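Local structure of mercuric reductase (Metallosphaera sedula, 4YWO) at residues Asp292-Ala304 / Gly321-Arg335. The protein probably reduces mercuric ions to elemental mercury with electrons from NADPH, working as a homodimer that carries FAD. Residues are numbered along the deposited sequence; the frame is centred on the assembly and turned at random.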
loop_
_atom_site.group_PDB
_atom_site.type_symbol
_atom_site.label_atom_id
_atom_site.label_comp_id
_atom_site.label_asym_id
_atom_site.label_seq_id
_atom_site.Cartn_x
_atom_site.Cartn_y
_atom_site.Cartn_z
ATOM N N ASP A 292 -15.714 -0.136 -27.824
ATOM C CA ASP A 292 -14.768 -0.655 -26.793
ATOM C C ASP A 292 -13.368 -0.886 -27.220
ATOM O O ASP A 292 -12.528 -1.042 -26.369
ATOM C CB ASP A 292 -15.208 -2.075 -26.367
ATOM C CG ASP A 292 -16.421 -2.083 -25.642
ATOM O OD1 ASP A 292 -16.912 -0.982 -25.326
ATOM O OD2 ASP A 292 -16.882 -3.221 -25.364
ATOM N N GLU A 293 -13.052 -0.942 -28.528
ATOM C CA GLU A 293 -11.741 -1.133 -29.043
ATOM C C GLU A 293 -11.046 0.270 -29.413
ATOM O O GLU A 293 -9.938 0.246 -29.978
ATOM C CB GLU A 293 -11.801 -2.031 -30.321
ATOM C CG GLU A 293 -12.440 -3.368 -29.955
ATOM C CD GLU A 293 -12.677 -4.310 -31.157
ATOM O OE1 GLU A 293 -12.210 -3.985 -32.254
ATOM O OE2 GLU A 293 -13.308 -5.400 -30.924
ATOM N N LEU A 294 -11.762 1.288 -28.994
ATOM C CA LEU A 294 -11.293 2.696 -29.002
ATOM C C LEU A 294 -11.382 3.264 -30.419
ATOM O O LEU A 294 -10.716 4.271 -30.769
ATOM C CB LEU A 294 -9.859 2.810 -28.483
ATOM C CG LEU A 294 -9.775 2.314 -27.011
ATOM C CD1 LEU A 294 -8.384 2.387 -26.431
ATOM C CD2 LEU A 294 -10.763 3.089 -26.147
ATOM N N ARG A 295 -12.103 2.564 -31.257
ATOM C CA ARG A 295 -12.263 2.974 -32.684
ATOM C C ARG A 295 -13.412 3.903 -32.861
ATOM O O ARG A 295 -14.541 3.707 -32.347
ATOM C CB ARG A 295 -12.462 1.679 -33.522
ATOM C CG ARG A 295 -12.294 1.847 -35.029
ATOM C CD ARG A 295 -12.563 0.462 -35.739
ATOM N NE ARG A 295 -11.594 -0.553 -35.247
ATOM C CZ ARG A 295 -11.843 -1.567 -34.347
ATOM N NH1 ARG A 295 -13.036 -1.742 -33.804
ATOM N NH2 ARG A 295 -10.884 -2.386 -33.988
ATOM N N THR A 296 -13.232 5.003 -33.620
ATOM C CA THR A 296 -14.303 5.953 -33.841
ATOM C C THR A 296 -15.233 5.428 -34.992
ATOM O O THR A 296 -14.968 4.392 -35.554
ATOM C CB THR A 296 -13.765 7.368 -34.325
ATOM O OG1 THR A 296 -13.153 7.308 -35.633
ATOM C CG2 THR A 296 -12.768 7.968 -33.314
ATOM N N ASP A 297 -16.165 6.259 -35.388
ATOM C CA ASP A 297 -16.999 5.985 -36.641
ATOM C C ASP A 297 -16.210 5.948 -37.936
ATOM O O ASP A 297 -16.632 5.259 -38.891
ATOM C CB ASP A 297 -18.166 6.962 -36.713
ATOM C CG ASP A 297 -19.156 6.719 -35.585
ATOM O OD1 ASP A 297 -19.946 5.773 -35.720
ATOM O OD2 ASP A 297 -19.174 7.408 -34.566
ATOM N N ASN A 298 -15.021 6.574 -37.985
ATOM C CA ASN A 298 -14.082 6.392 -39.046
ATOM C C ASN A 298 -13.203 5.294 -38.678
ATOM O O ASN A 298 -12.463 5.381 -37.699
ATOM C CB ASN A 298 -13.290 7.672 -39.261
ATOM C CG ASN A 298 -12.234 7.564 -40.294
ATOM O OD1 ASN A 298 -11.663 6.515 -40.631
ATOM N ND2 ASN A 298 -11.870 8.742 -40.822
ATOM N N PRO A 299 -13.255 4.147 -39.384
ATOM C CA PRO A 299 -12.496 2.972 -38.905
ATOM C C PRO A 299 -10.994 3.068 -38.953
ATOM O O PRO A 299 -10.302 2.199 -38.413
ATOM C CB PRO A 299 -13.010 1.805 -39.860
ATOM C CG PRO A 299 -13.285 2.582 -41.126
ATOM C CD PRO A 299 -13.884 3.885 -40.724
ATOM N N HIS A 300 -10.460 4.154 -39.520
ATOM C CA HIS A 300 -9.046 4.383 -39.491
ATOM C C HIS A 300 -8.598 5.352 -38.362
ATOM O O HIS A 300 -7.403 5.662 -38.333
ATOM C CB HIS A 300 -8.604 5.019 -40.794
ATOM C CG HIS A 300 -8.938 4.177 -41.976
ATOM N ND1 HIS A 300 -8.291 2.982 -42.221
ATOM C CD2 HIS A 300 -9.946 4.255 -42.872
ATOM C CE1 HIS A 300 -8.819 2.406 -43.288
ATOM N NE2 HIS A 300 -9.834 3.154 -43.695
ATOM N N ILE A 301 -9.522 5.773 -37.573
ATOM C CA ILE A 301 -9.263 6.813 -36.497
ATOM C C ILE A 301 -9.724 6.174 -35.177
ATOM O O ILE A 301 -10.884 5.749 -35.014
ATOM C CB ILE A 301 -9.941 8.131 -36.766
ATOM C CG1 ILE A 301 -9.443 8.669 -38.083
ATOM C CG2 ILE A 301 -9.694 9.115 -35.610
ATOM C CD1 ILE A 301 -10.029 10.011 -38.468
ATOM N N TYR A 302 -8.765 6.195 -34.226
ATOM C CA TYR A 302 -9.000 5.715 -32.855
ATOM C C TYR A 302 -8.766 6.938 -31.950
ATOM O O TYR A 302 -8.239 8.001 -32.366
ATOM C CB TYR A 302 -7.976 4.658 -32.582
ATOM C CG TYR A 302 -8.218 3.365 -33.328
ATOM C CD1 TYR A 302 -7.838 3.274 -34.646
ATOM C CD2 TYR A 302 -8.657 2.242 -32.681
ATOM C CE1 TYR A 302 -8.047 2.100 -35.347
ATOM C CE2 TYR A 302 -8.893 1.058 -33.374
ATOM C CZ TYR A 302 -8.519 0.992 -34.666
ATOM O OH TYR A 302 -8.662 -0.135 -35.470
ATOM N N ALA A 303 -9.179 6.794 -30.678
ATOM C CA ALA A 303 -9.008 7.918 -29.730
ATOM C C ALA A 303 -8.695 7.336 -28.319
ATOM O O ALA A 303 -9.044 6.204 -28.041
ATOM C CB ALA A 303 -10.174 8.787 -29.693
ATOM N N ALA A 304 -8.056 8.125 -27.478
ATOM C CA ALA A 304 -7.556 7.586 -26.184
ATOM C C ALA A 304 -7.417 8.753 -25.232
ATOM O O ALA A 304 -7.058 9.882 -25.645
ATOM C CB ALA A 304 -6.244 6.928 -26.384
ATOM N N GLY A 321 -3.844 4.692 -24.900
ATOM C CA GLY A 321 -2.971 5.091 -26.022
ATOM C C GLY A 321 -2.268 3.836 -26.569
ATOM O O GLY A 321 -2.186 3.610 -27.766
ATOM N N SER A 322 -1.805 2.905 -25.669
ATOM C CA SER A 322 -1.247 1.663 -26.134
ATOM C C SER A 322 -2.187 0.785 -26.867
ATOM O O SER A 322 -1.779 0.223 -27.925
ATOM C CB SER A 322 -0.639 0.797 -24.938
ATOM O OG SER A 322 0.424 1.529 -24.292
ATOM N N ILE A 323 -3.377 0.581 -26.364
ATOM C CA ILE A 323 -4.333 -0.358 -26.953
ATOM C C ILE A 323 -4.835 0.215 -28.314
ATOM O O ILE A 323 -4.934 -0.495 -29.335
ATOM C CB ILE A 323 -5.504 -0.564 -26.075
ATOM C CG1 ILE A 323 -5.065 -1.460 -24.915
ATOM C CG2 ILE A 323 -6.635 -1.300 -26.765
ATOM C CD1 ILE A 323 -6.191 -1.611 -23.924
ATOM N N ALA A 324 -5.065 1.506 -28.342
ATOM C CA ALA A 324 -5.609 2.151 -29.582
ATOM C C ALA A 324 -4.601 1.946 -30.672
ATOM O O ALA A 324 -5.008 1.608 -31.822
ATOM C CB ALA A 324 -5.890 3.619 -29.351
ATOM N N THR A 325 -3.336 2.117 -30.355
ATOM C CA THR A 325 -2.247 2.019 -31.299
ATOM C C THR A 325 -2.150 0.561 -31.813
ATOM O O THR A 325 -2.030 0.288 -33.021
ATOM C CB THR A 325 -1.008 2.579 -30.778
ATOM O OG1 THR A 325 -1.146 3.956 -30.473
ATOM C CG2 THR A 325 0.204 2.358 -31.647
ATOM N N GLU A 326 -2.134 -0.390 -30.878
ATOM C CA GLU A 326 -2.053 -1.775 -31.299
ATOM C C GLU A 326 -3.211 -2.123 -32.130
ATOM O O GLU A 326 -3.021 -2.862 -33.204
ATOM C CB GLU A 326 -1.939 -2.677 -30.024
ATOM C CG GLU A 326 -1.788 -4.112 -30.423
ATOM C CD GLU A 326 -1.458 -5.020 -29.260
ATOM O OE1 GLU A 326 -1.430 -4.544 -28.096
ATOM O OE2 GLU A 326 -1.339 -6.238 -29.524
ATOM N N ASN A 327 -4.438 -1.733 -31.784
ATOM C CA ASN A 327 -5.617 -2.092 -32.614
ATOM C C ASN A 327 -5.485 -1.430 -34.013
ATOM O O ASN A 327 -5.761 -2.045 -35.098
ATOM C CB ASN A 327 -6.907 -1.668 -32.032
ATOM C CG ASN A 327 -7.310 -2.515 -30.754
ATOM O OD1 ASN A 327 -6.754 -3.556 -30.559
ATOM N ND2 ASN A 327 -8.294 -2.109 -30.049
ATOM N N ALA A 328 -4.944 -0.241 -34.019
ATOM C CA ALA A 328 -4.851 0.495 -35.347
ATOM C C ALA A 328 -3.841 -0.131 -36.211
ATOM O O ALA A 328 -4.147 -0.279 -37.442
ATOM C CB ALA A 328 -4.498 1.984 -35.087
ATOM N N LEU A 329 -2.687 -0.564 -35.677
ATOM C CA LEU A 329 -1.564 -1.027 -36.521
ATOM C C LEU A 329 -1.557 -2.548 -36.750
ATOM O O LEU A 329 -0.883 -2.995 -37.682
ATOM C CB LEU A 329 -0.218 -0.665 -36.005
ATOM C CG LEU A 329 0.161 0.792 -35.768
ATOM C CD1 LEU A 329 1.437 1.001 -35.042
ATOM C CD2 LEU A 329 0.226 1.470 -37.156
ATOM N N THR A 330 -2.278 -3.316 -35.924
ATOM C CA THR A 330 -2.191 -4.776 -36.066
ATOM C C THR A 330 -3.456 -5.353 -36.462
ATOM O O THR A 330 -3.488 -6.505 -36.816
ATOM C CB THR A 330 -1.655 -5.474 -34.763
ATOM O OG1 THR A 330 -2.644 -5.421 -33.785
ATOM C CG2 THR A 330 -0.443 -4.842 -34.259
ATOM N N GLY A 331 -4.551 -4.627 -36.390
ATOM C CA GLY A 331 -5.818 -5.175 -36.665
ATOM C C GLY A 331 -6.431 -5.975 -35.490
ATOM O O GLY A 331 -7.430 -6.678 -35.643
ATOM N N SER A 332 -5.878 -5.783 -34.299
ATOM C CA SER A 332 -6.407 -6.500 -33.082
ATOM C C SER A 332 -7.740 -5.863 -32.641
ATOM O O SER A 332 -8.199 -4.756 -33.108
ATOM C CB SER A 332 -5.333 -6.569 -32.013
ATOM O OG SER A 332 -4.865 -5.238 -31.741
ATOM N N HIS A 333 -8.366 -6.522 -31.648
ATOM C CA HIS A 333 -9.644 -6.170 -31.164
ATOM C C HIS A 333 -9.605 -6.118 -29.601
ATOM O O HIS A 333 -10.601 -6.517 -28.972
ATOM C CB HIS A 333 -10.597 -7.179 -31.684
ATOM C CG HIS A 333 -10.748 -7.114 -33.164
ATOM N ND1 HIS A 333 -11.542 -6.172 -33.764
ATOM C CD2 HIS A 333 -10.175 -7.841 -34.161
ATOM C CE1 HIS A 333 -11.487 -6.343 -35.087
ATOM N NE2 HIS A 333 -10.670 -7.342 -35.343
ATOM N N LYS A 334 -8.512 -5.532 -29.072
ATOM C CA LYS A 334 -8.248 -5.351 -27.611
ATOM C C LYS A 334 -9.052 -4.243 -27.026
ATOM O O LYS A 334 -9.429 -3.246 -27.722
ATOM C CB LYS A 334 -6.815 -5.153 -27.346
ATOM C CG LYS A 334 -6.041 -6.337 -27.897
ATOM C CD LYS A 334 -4.633 -6.443 -27.396
ATOM C CE LYS A 334 -4.115 -7.823 -27.827
ATOM N NZ LYS A 334 -2.632 -7.847 -27.783
ATOM N N ARG A 335 -9.366 -4.425 -25.718
ATOM C CA ARG A 335 -10.191 -3.535 -24.967
ATOM C C ARG A 335 -9.569 -3.229 -23.639
ATOM O O ARG A 335 -8.688 -3.980 -23.211
ATOM C CB ARG A 335 -11.509 -4.156 -24.719
ATOM C CG ARG A 335 -11.993 -4.723 -26.013
ATOM C CD ARG A 335 -13.407 -5.122 -25.915
ATOM N NE ARG A 335 -13.515 -6.399 -25.245
ATOM C CZ ARG A 335 -14.717 -6.915 -24.968
ATOM N NH1 ARG A 335 -15.829 -6.275 -25.375
ATOM N NH2 ARG A 335 -14.813 -8.055 -24.309
HETATM O O HOH W 1 -8.369 -3.292 -35.278
HETATM O O HOH W 2 -7.398 -0.501 -37.700
#
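Strand 301-303, bearing Tyr302, and residues 321-330 of helix 314-330, bearing Ala324, run nearly antiparallel (165°), their axes 8.2 Å apart at closest approach. Tyr302 lays one ring face over the helix backbone at Ala324 O and Ala328 N. Small residues let the ring come so near: Ala328 CB lies 3.6 Å from Tyr302 CE1, and Ala324 CB meets Leu294 CD1. The ring's opposite face carries Arg295 CG, held anti to the backbone N (chi1 -165°) before the chain bends at chi3 toward Glu293, and the hydroxyl accepts from Arg295 NE. Water 1 joins this hydroxyl and Arg295 NH2 to the carbonyls of Asn327 and Ser332. In this Rossmann-like FAD-binding domain, 301-303 is an outermost strand of the parallel sheet; just beyond it Ala304 CB packs 3.6 Å from Gly321 N and touches Ala26 of the FAD site. Near the end of the helix, Asn327 uses its whole amide to bind both loops: ND2 donates in the amide plane to a lone pair of Glu293 O (2.9 Å) and to Lys334 O, while OD1 accepts from Ser332 OG and Lys334 N, which fixes its flip. Glu293 OE1 gathers three donors, Arg295 NH1 and NH2 end-on and His333 ND1 at 2.7 Å, the imidazole standing 69° from the carboxylate; this would probably favour a charged glutamate. Farther out, Asp292 OD2 and Arg335 NH1 form a salt bridge at 3.2 Å, its hydrogen bond weak.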